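Local coordinates for protein TetR family transcriptional regulator (PDB 3NRG) that probably binds cis-regulatory DNA as a TetR-family transcription factor, through an N-terminal helix-turn-helix region joined to an all-helical C-terminal domain, at residues 35-40 and 45-50; 86-91 and 209-214; 136-141 and 163-168. One frame throughout, in Å; residues are numbered along the deposited sequence.

Contact 1 (35-40 and 45-50)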
loop_
_atom_site.group_PDB
_atom_site.type_symbol
_atom_site.label_atom_id
_atom_site.label_comp_id
_atom_site.label_asym_id
_atom_site.label_seq_id
_atom_site.Cartn_x
_atom_site.Cartn_y
_atom_site.Cartn_z
ATOM N N SER A 35 8.572 9.126 17.765
ATOM C CA SER A 35 8.803 10.183 18.753
ATOM C C SER A 35 7.890 11.387 18.522
ATOM O O SER A 35 7.960 12.027 17.470
ATOM C CB SER A 35 10.267 10.616 18.742
ATOM O OG SER A 35 10.498 11.712 19.612
ATOM N N ILE A 36 7.040 11.702 19.519
ATOM C CA ILE A 36 6.116 12.847 19.481
ATOM C C ILE A 36 6.893 14.181 19.476
ATOM O O ILE A 36 6.512 15.111 18.764
ATOM C CB ILE A 36 5.088 12.764 20.659
ATOM C CG1 ILE A 36 4.260 11.432 20.622
ATOM C CG2 ILE A 36 4.178 14.003 20.722
ATOM C CD1 ILE A 36 3.424 11.185 19.348
ATOM N N ASN A 37 7.997 14.255 20.244
ATOM C CA ASN A 37 8.843 15.454 20.304
ATOM C C ASN A 37 9.570 15.710 18.984
ATOM O O ASN A 37 9.772 16.870 18.615
ATOM C CB ASN A 37 9.834 15.369 21.464
ATOM C CG ASN A 37 9.196 15.519 22.827
ATOM O OD1 ASN A 37 8.173 16.204 23.003
ATOM N ND2 ASN A 37 9.830 14.952 23.831
ATOM N N ARG A 38 9.941 14.626 18.252
ATOM C CA ARG A 38 10.577 14.744 16.935
ATOM C C ARG A 38 9.561 15.308 15.920
ATOM O O ARG A 38 9.929 16.118 15.067
ATOM C CB ARG A 38 11.147 13.379 16.473
ATOM C CG ARG A 38 11.892 13.428 15.131
ATOM C CD ARG A 38 12.899 12.294 14.961
ATOM N NE ARG A 38 12.281 10.966 15.024
ATOM C CZ ARG A 38 12.593 10.046 15.934
ATOM N NH1 ARG A 38 13.525 10.295 16.847
ATOM N NH2 ARG A 38 11.988 8.865 15.927
ATOM N N ILE A 39 8.267 14.939 16.076
ATOM C CA ILE A 39 7.183 15.443 15.237
ATOM C C ILE A 39 7.026 16.951 15.418
ATOM O O ILE A 39 7.086 17.685 14.436
ATOM C CB ILE A 39 5.856 14.673 15.505
ATOM C CG1 ILE A 39 5.947 13.217 14.979
ATOM C CG2 ILE A 39 4.640 15.418 14.895
ATOM C CD1 ILE A 39 4.876 12.267 15.530
ATOM N N THR A 40 6.886 17.417 16.687
ATOM C CA THR A 40 6.712 18.843 16.997
ATOM C C THR A 40 7.923 19.685 16.596
ATOM O O THR A 40 7.754 20.818 16.141
ATOM C CB THR A 40 6.295 19.047 18.464
ATOM O OG1 THR A 40 7.291 18.500 19.323
ATOM C CG2 THR A 40 4.930 18.435 18.778
ATOM N N ILE A 45 6.308 23.340 15.530
ATOM C CA ILE A 45 5.200 23.700 16.425
ATOM C C ILE A 45 5.631 23.622 17.899
ATOM O O ILE A 45 6.721 23.121 18.195
ATOM C CB ILE A 45 3.909 22.868 16.127
ATOM C CG1 ILE A 45 4.201 21.349 16.128
ATOM C CG2 ILE A 45 3.258 23.322 14.808
ATOM C CD1 ILE A 45 2.952 20.447 16.128
ATOM N N ALA A 46 4.788 24.138 18.817
ATOM C CA ALA A 46 5.082 24.149 20.255
ATOM C C ALA A 46 5.239 22.744 20.828
ATOM O O ALA A 46 4.603 21.800 20.346
ATOM C CB ALA A 46 3.990 24.890 21.002
ATOM N N LYS A 47 6.087 22.602 21.857
ATOM C CA LYS A 47 6.285 21.317 22.519
ATOM C C LYS A 47 5.038 20.983 23.353
ATOM O O LYS A 47 4.548 21.834 24.097
ATOM C CB LYS A 47 7.554 21.342 23.392
ATOM C CG LYS A 47 8.050 19.951 23.783
ATOM C CD LYS A 47 9.401 20.020 24.448
ATOM C CE LYS A 47 9.926 18.656 24.795
ATOM N NZ LYS A 47 11.349 18.719 25.205
ATOM N N GLY A 48 4.493 19.783 23.141
ATOM C CA GLY A 48 3.286 19.312 23.818
ATOM C C GLY A 48 2.001 19.629 23.069
ATOM O O GLY A 48 0.917 19.246 23.516
ATOM N N SER A 49 2.111 20.328 21.909
ATOM C CA SER A 49 0.951 20.763 21.126
ATOM C C SER A 49 0.349 19.650 20.248
ATOM O O SER A 49 -0.742 19.834 19.696
ATOM C CB SER A 49 1.294 21.989 20.284
ATOM O OG SER A 49 2.201 21.669 19.242
ATOM N N PHE A 50 1.042 18.489 20.142
ATOM C CA PHE A 50 0.566 17.331 19.369
ATOM C C PHE A 50 -0.799 16.848 19.877
ATOM O O PHE A 50 -1.650 16.450 19.081
ATOM C CB PHE A 50 1.597 16.180 19.435
ATOM C CG PHE A 50 1.152 14.872 18.821
ATOM C CD1 PHE A 50 1.411 14.588 17.486
ATOM C CD2 PHE A 50 0.517 13.900 19.595
ATOM C CE1 PHE A 50 1.010 13.369 16.920
ATOM C CE2 PHE A 50 0.107 12.687 19.027
ATOM C CZ PHE A 50 0.361 12.426 17.695
#
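Within the predicted helix-turn-helix motif, Ile-36, Asn-37, Ile-39 and Thr-40 of helix 36-43 meet the loop that follows, residues 45-50. Past the end of helix 36-43 the chain turns back, and Thr-40 O takes the backbone N-H of Ile-45 at 3.0 Å, nearly straight (168°) and in the carbonyl plane. The Thr-40 side chain divides its two branches: OG1 stays on its own helix, donating to Asn-37 O from above that carbonyl's plane, while CG2 faces the turn and lies 3.9 Å from Ile-45 CD1. Ala-46 to Ser-49 form a type II beta turn with Gly-48 at a positive phi of 91°. Here Ala-46 O is gripped twice from the same face of its plane, by Ser-49 N and by Ser-49 OG, the latter at 2.6 Å.

Apolar contact is concentrated on Phe-50. With CG anti to its backbone N (chi1 173°), the ring swings back to helix 36-43. Ile-36 sets its CD1 over one face, 3.8 Å from the ring centroid, a CH-pi contact, and its CG2 lies 3.6 Å from Phe-50 CB; Ile-39 CG2 reaches CD1 of the ring obliquely. On the exposed side, the extended Lys-47 chain passes Asn-37, CE coming 3.5 Å from OD1, with contact through the aliphatic part.

Ser-35 caps the N-terminus of the helix, its OG accepting from Arg-38 N. Helix 12-28 packs against the motif: Leu-22 touches both Ile-39 and Phe-50, and Glu-25 makes a salt bridge with Arg-38.

Contact 2 (86-91 and 209-214)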
loop_
_atom_site.group_PDB
_atom_site.type_symbol
_atom_site.label_atom_id
_atom_site.label_comp_id
_atom_site.label_asym_id
_atom_site.label_seq_id
_atom_site.Cartn_x
_atom_site.Cartn_y
_atom_site.Cartn_z
ATOM N N ASP A 86 -9.879 -11.925 -19.339
ATOM C CA ASP A 86 -8.869 -12.879 -18.893
ATOM C C ASP A 86 -8.388 -12.527 -17.492
ATOM O O ASP A 86 -8.070 -11.362 -17.226
ATOM C CB ASP A 86 -7.688 -12.886 -19.875
ATOM C CG ASP A 86 -6.668 -13.965 -19.607
ATOM O OD1 ASP A 86 -6.969 -15.142 -19.882
ATOM O OD2 ASP A 86 -5.536 -13.624 -19.201
HETATM N N MSE A 87 -8.327 -13.532 -16.593
HETATM C CA MSE A 87 -7.899 -13.342 -15.206
HETATM C C MSE A 87 -6.452 -12.853 -15.113
HETATM O O MSE A 87 -6.153 -11.976 -14.298
HETATM C CB MSE A 87 -8.080 -14.635 -14.397
HETATM C CG MSE A 87 -7.999 -14.418 -12.885
HETATM SE SE MSE A 87 -7.886 -16.069 -11.926
HETATM C CE MSE A 87 -6.047 -16.387 -12.097
ATOM N N PHE A 88 -5.554 -13.417 -15.943
ATOM C CA PHE A 88 -4.141 -13.042 -15.926
ATOM C C PHE A 88 -3.882 -11.665 -16.522
ATOM O O PHE A 88 -3.027 -10.935 -16.020
ATOM C CB PHE A 88 -3.276 -14.128 -16.569
ATOM C CG PHE A 88 -3.312 -15.413 -15.776
ATOM C CD1 PHE A 88 -2.644 -15.516 -14.557
ATOM C CD2 PHE A 88 -4.089 -16.485 -16.195
ATOM C CE1 PHE A 88 -2.735 -16.679 -13.790
ATOM C CE2 PHE A 88 -4.156 -17.658 -15.440
ATOM C CZ PHE A 88 -3.471 -17.749 -14.247
ATOM N N ALA A 89 -4.687 -11.265 -17.522
ATOM C CA ALA A 89 -4.600 -9.927 -18.097
ATOM C C ALA A 89 -5.093 -8.901 -17.069
ATOM O O ALA A 89 -4.522 -7.810 -16.965
ATOM C CB ALA A 89 -5.428 -9.846 -19.362
ATOM N N TYR A 90 -6.099 -9.290 -16.249
ATOM C CA TYR A 90 -6.606 -8.454 -15.164
ATOM C C TYR A 90 -5.587 -8.354 -14.031
ATOM O O TYR A 90 -5.379 -7.267 -13.496
ATOM C CB TYR A 90 -7.956 -8.987 -14.637
ATOM C CG TYR A 90 -8.406 -8.321 -13.351
ATOM C CD1 TYR A 90 -8.833 -6.997 -13.341
ATOM C CD2 TYR A 90 -8.385 -9.009 -12.141
ATOM C CE1 TYR A 90 -9.201 -6.365 -12.155
ATOM C CE2 TYR A 90 -8.763 -8.392 -10.951
ATOM C CZ TYR A 90 -9.178 -7.072 -10.965
ATOM O OH TYR A 90 -9.551 -6.465 -9.800
ATOM N N LEU A 91 -4.948 -9.489 -13.664
ATOM C CA LEU A 91 -3.936 -9.527 -12.607
ATOM C C LEU A 91 -2.738 -8.643 -12.934
ATOM O O LEU A 91 -2.195 -7.999 -12.035
ATOM C CB LEU A 91 -3.487 -10.969 -12.318
ATOM C CG LEU A 91 -4.463 -11.838 -11.498
ATOM C CD1 LEU A 91 -4.016 -13.268 -11.476
ATOM C CD2 LEU A 91 -4.604 -11.323 -10.075
ATOM N N ILE A 209 4.925 -16.386 -15.318
ATOM C CA ILE A 209 5.243 -17.487 -14.406
ATOM C C ILE A 209 3.964 -17.995 -13.717
ATOM O O ILE A 209 3.700 -19.203 -13.723
ATOM C CB ILE A 209 6.354 -17.075 -13.386
ATOM C CG1 ILE A 209 7.691 -16.774 -14.118
ATOM C CG2 ILE A 209 6.547 -18.163 -12.284
ATOM C CD1 ILE A 209 8.689 -15.887 -13.315
ATOM N N LEU A 210 3.136 -17.063 -13.191
ATOM C CA LEU A 210 1.880 -17.406 -12.513
ATOM C C LEU A 210 0.859 -18.011 -13.482
ATOM O O LEU A 210 0.137 -18.943 -13.113
ATOM C CB LEU A 210 1.288 -16.173 -11.810
ATOM C CG LEU A 210 2.164 -15.521 -10.712
ATOM C CD1 LEU A 210 1.648 -14.153 -10.357
ATOM C CD2 LEU A 210 2.250 -16.398 -9.471
ATOM N N GLU A 211 0.833 -17.509 -14.739
ATOM C CA GLU A 211 -0.068 -18.003 -15.780
ATOM C C GLU A 211 0.260 -19.453 -16.158
ATOM O O GLU A 211 -0.632 -20.302 -16.139
ATOM C CB GLU A 211 -0.023 -17.087 -17.014
ATOM C CG GLU A 211 -1.058 -17.429 -18.073
ATOM C CD GLU A 211 -0.987 -16.584 -19.326
ATOM O OE1 GLU A 211 0.123 -16.122 -19.677
ATOM O OE2 GLU A 211 -2.036 -16.430 -19.991
ATOM N N ARG A 212 1.546 -19.746 -16.459
ATOM C CA ARG A 212 1.976 -21.107 -16.815
ATOM C C ARG A 212 1.761 -22.081 -15.651
ATOM O O ARG A 212 1.422 -23.245 -15.871
ATOM C CB ARG A 212 3.449 -21.131 -17.256
ATOM C CG ARG A 212 3.717 -20.443 -18.586
ATOM C CD ARG A 212 5.129 -20.717 -19.083
ATOM N NE ARG A 212 6.151 -20.186 -18.175
ATOM C CZ ARG A 212 6.746 -19.007 -18.331
ATOM N NH1 ARG A 212 6.439 -18.233 -19.366
ATOM N NH2 ARG A 212 7.659 -18.597 -17.460
ATOM N N GLY A 213 1.950 -21.590 -14.432
ATOM C CA GLY A 213 1.809 -22.400 -13.230
ATOM C C GLY A 213 0.381 -22.724 -12.835
ATOM O O GLY A 213 0.140 -23.752 -12.196
HETATM N N MSE A 214 -0.584 -21.849 -13.200
HETATM C CA MSE A 214 -1.984 -22.009 -12.767
HETATM C C MSE A 214 -2.979 -22.328 -13.882
HETATM O O MSE A 214 -3.980 -23.002 -13.615
HETATM C CB MSE A 214 -2.456 -20.778 -11.983
HETATM C CG MSE A 214 -1.669 -20.535 -10.734
HETATM SE SE MSE A 214 -2.257 -18.963 -9.806
HETATM C CE MSE A 214 -0.795 -18.829 -8.552
#
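Phe-88 lays its ring against Glu-211 where the first turn of helix 87-104 meets the last turns of helix 196-214, a near-antiparallel helix pair (154°) in the TetR-type C-terminal domain. The short axes stay 10.6 Å apart, and the Phe-88 ring lies between them. Glu-211 CA sits over a face of the Phe-88 ring, 3.7 Å from its centroid, a CH-pi contact; Glu-211 CG continues along the same ring, 3.7 Å from CD2. The opposite face carries CE of selenomethionine Met-87, which leaves the ring sandwiched. At its far end CZ points to Met-214 CB, 3.9 Å away near the ring plane. An alanine in place of Phe-88 would remove the whole ring and is likely to leave a gap between the two helices, with the Glu-211 backbone and Met-214 CB losing their apolar partner.

The other side of the contact is looser and polar. Pointing CG away from the backbone N (chi1 -173°), the extended Glu-211 chain carries the carboxylate past the ring toward Asp-86, the two acids coming within 4.6 Å (OD2 to OE2). Arg-215 makes salt bridges to both acids, probably offsetting their repulsion. Asp-86 also serves as N-cap of its helix: OD2 accepts from Ala-89 N at 3.0 Å, on the anti side of the carboxylate.

Contact 3 (136-141 and 163-168)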
loop_
_atom_site.group_PDB
_atom_site.type_symbol
_atom_site.label_atom_id
_atom_site.label_comp_id
_atom_site.label_asym_id
_atom_site.label_seq_id
_atom_site.Cartn_x
_atom_site.Cartn_y
_atom_site.Cartn_z
ATOM N N ALA A 136 -8.062 -12.805 0.553
ATOM C CA ALA A 136 -9.455 -13.221 0.374
ATOM C C ALA A 136 -9.958 -12.919 -1.039
ATOM O O ALA A 136 -10.710 -13.724 -1.606
ATOM C CB ALA A 136 -10.344 -12.542 1.405
ATOM N N TYR A 137 -9.524 -11.776 -1.624
ATOM C CA TYR A 137 -9.913 -11.392 -2.987
ATOM C C TYR A 137 -9.281 -12.328 -4.034
ATOM O O TYR A 137 -9.979 -12.786 -4.942
ATOM C CB TYR A 137 -9.555 -9.917 -3.267
ATOM C CG TYR A 137 -9.989 -9.431 -4.637
ATOM C CD1 TYR A 137 -11.339 -9.284 -4.954
ATOM C CD2 TYR A 137 -9.049 -9.058 -5.597
ATOM C CE1 TYR A 137 -11.743 -8.835 -6.211
ATOM C CE2 TYR A 137 -9.442 -8.588 -6.852
ATOM C CZ TYR A 137 -10.791 -8.492 -7.159
ATOM O OH TYR A 137 -11.182 -8.029 -8.389
ATOM N N PHE A 138 -7.972 -12.649 -3.878
ATOM C CA PHE A 138 -7.275 -13.567 -4.777
ATOM C C PHE A 138 -7.876 -14.964 -4.728
ATOM O O PHE A 138 -8.036 -15.591 -5.773
ATOM C CB PHE A 138 -5.769 -13.616 -4.468
ATOM C CG PHE A 138 -5.025 -12.333 -4.760
ATOM C CD1 PHE A 138 -5.057 -11.762 -6.029
ATOM C CD2 PHE A 138 -4.211 -11.752 -3.799
ATOM C CE1 PHE A 138 -4.352 -10.588 -6.303
ATOM C CE2 PHE A 138 -3.508 -10.576 -4.074
ATOM C CZ PHE A 138 -3.580 -10.003 -5.324
ATOM N N LYS A 139 -8.256 -15.438 -3.518
ATOM C CA LYS A 139 -8.893 -16.754 -3.339
ATOM C C LYS A 139 -10.219 -16.817 -4.107
ATOM O O LYS A 139 -10.495 -17.813 -4.774
ATOM C CB LYS A 139 -9.107 -17.057 -1.846
ATOM C CG LYS A 139 -9.406 -18.524 -1.556
ATOM C CD LYS A 139 -9.651 -18.767 -0.078
ATOM C CE LYS A 139 -10.049 -20.195 0.189
ATOM N NZ LYS A 139 -10.293 -20.433 1.632
ATOM N N GLN A 140 -11.003 -15.720 -4.063
ATOM C CA GLN A 140 -12.271 -15.602 -4.790
ATOM C C GLN A 140 -12.027 -15.684 -6.309
ATOM O O GLN A 140 -12.745 -16.405 -7.000
ATOM C CB GLN A 140 -12.976 -14.279 -4.419
ATOM C CG GLN A 140 -14.402 -14.144 -4.960
ATOM C CD GLN A 140 -14.993 -12.766 -4.701
ATOM O OE1 GLN A 140 -14.714 -12.111 -3.684
ATOM N NE2 GLN A 140 -15.860 -12.317 -5.599
ATOM N N LEU A 141 -10.976 -14.984 -6.815
ATOM C CA LEU A 141 -10.617 -14.993 -8.248
ATOM C C LEU A 141 -10.170 -16.374 -8.712
ATOM O O LEU A 141 -10.548 -16.800 -9.805
ATOM C CB LEU A 141 -9.512 -13.961 -8.556
ATOM C CG LEU A 141 -9.862 -12.480 -8.383
ATOM C CD1 LEU A 141 -8.650 -11.622 -8.628
ATOM C CD2 LEU A 141 -10.973 -12.058 -9.324
ATOM N N VAL A 163 0.395 -17.532 -2.958
ATOM C CA VAL A 163 1.439 -17.197 -3.943
ATOM C C VAL A 163 1.178 -15.821 -4.576
ATOM O O VAL A 163 2.095 -15.014 -4.673
ATOM C CB VAL A 163 1.608 -18.322 -5.019
ATOM C CG1 VAL A 163 2.638 -17.932 -6.076
ATOM C CG2 VAL A 163 1.986 -19.649 -4.369
ATOM N N LEU A 164 -0.079 -15.546 -4.973
ATOM C CA LEU A 164 -0.453 -14.253 -5.560
ATOM C C LEU A 164 -0.270 -13.112 -4.546
ATOM O O LEU A 164 0.346 -12.093 -4.871
ATOM C CB LEU A 164 -1.904 -14.281 -6.069
ATOM C CG LEU A 164 -2.187 -15.173 -7.294
ATOM C CD1 LEU A 164 -3.665 -15.442 -7.435
ATOM C CD2 LEU A 164 -1.653 -14.551 -8.566
ATOM N N ASN A 165 -0.750 -13.312 -3.300
ATOM C CA ASN A 165 -0.654 -12.307 -2.237
ATOM C C ASN A 165 0.791 -11.917 -1.903
ATOM O O ASN A 165 1.077 -10.729 -1.805
ATOM C CB ASN A 165 -1.407 -12.757 -0.982
ATOM C CG ASN A 165 -1.499 -11.687 0.083
ATOM O OD1 ASN A 165 -2.097 -10.618 -0.116
ATOM N ND2 ASN A 165 -0.921 -11.956 1.241
ATOM N N VAL A 166 1.704 -12.903 -1.747
ATOM C CA VAL A 166 3.114 -12.606 -1.419
ATOM C C VAL A 166 3.846 -11.890 -2.554
ATOM O O VAL A 166 4.656 -11.007 -2.296
ATOM C CB VAL A 166 3.911 -13.826 -0.866
ATOM C CG1 VAL A 166 3.316 -14.316 0.451
ATOM C CG2 VAL A 166 3.997 -14.964 -1.891
ATOM N N VAL A 167 3.526 -12.236 -3.807
ATOM C CA VAL A 167 4.130 -11.600 -4.981
ATOM C C VAL A 167 3.667 -10.145 -5.080
ATOM O O VAL A 167 4.504 -9.237 -5.132
ATOM C CB VAL A 167 3.829 -12.400 -6.280
ATOM C CG1 VAL A 167 4.150 -11.578 -7.517
ATOM C CG2 VAL A 167 4.589 -13.725 -6.297
ATOM N N PHE A 168 2.334 -9.919 -5.038
ATOM C CA PHE A 168 1.738 -8.575 -5.119
ATOM C C PHE A 168 2.211 -7.645 -3.979
ATOM O O PHE A 168 2.375 -6.443 -4.188
ATOM C CB PHE A 168 0.198 -8.668 -5.135
ATOM C CG PHE A 168 -0.411 -8.898 -6.498
ATOM C CD1 PHE A 168 -0.181 -10.082 -7.190
ATOM C CD2 PHE A 168 -1.268 -7.961 -7.062
ATOM C CE1 PHE A 168 -0.752 -10.299 -8.449
ATOM C CE2 PHE A 168 -1.856 -8.187 -8.311
ATOM C CZ PHE A 168 -1.582 -9.347 -9.003
#
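Phe-138 reaches across from helix 124-147 to Leu-164, Asn-165 and Phe-168 of helix 157-179, a helix-helix crossing inside the all-helical, TetR-type C-terminal domain. The short segments cross at 133° between their N-to-C directions, with axes 9.5 Å apart at closest approach, and no hydrogen bond joins these two short segments: one phenylalanine ring on the first helix meets three residues of the second.

Each part of that ring has a different neighbour. Leu-164 CB stands over one face, 4.0 Å from the centroid, a CH-pi contact; its CD1 branch runs on to Phe-138 CB. Along the CD2-CE2 side the backbone of Asn-165 comes in obliquely, CA lying 3.8 Å from CE2. The far edge of the ring is turned to Phe-168 in a T-shaped (edge-to-face) pair, the planes at 60° and the centroids 4.7 Å apart. Phe-138 thus presents its edge to one partner and a face to another, while Phe-168 offers its face. CG of Phe-138 lies anti to the carbonyl carbon, beside the backbone N (chi1 -67°), an orientation that projects the ring off its helix into the crossing.

Asn-165 adds CB to the apolar contact, 4.1 Å from Phe-138 CD2, but its amide is engaged elsewhere: OD1 hydrogen-bonds to Ser-134 OG, one turn before Phe-138 on the first helix, which links the two helices beyond the apolar contact. Leu-91 of helix 87-104 touches both phenylalanines. At the heart of the aromatic pair, Phe-138 CZ lies above the Phe-168 ring, offset toward its rim and 3.5 Å from CD2.

Contact 1 stands apart from the other two: it belongs to the predicted DNA-binding region, on the opposite side of the chain's centre, with its own centre 49 Å from that of contact 2 and 40 Å from that of contact 3. Its nearest atoms are still about 27 Å from contact 3, so the two do not touch. Contacts 2 and 3 are neighbours in the C-terminal domain, centres 12 Å apart, and contact 3 is nested in the loop closed by contact 2. They touch directly: Tyr-90 OH and Tyr-137 OH are 2.7 Å apart, a probable hydrogen bond, and Leu-210 CD2 packs on Val-163 CG1 at 3.7 Å.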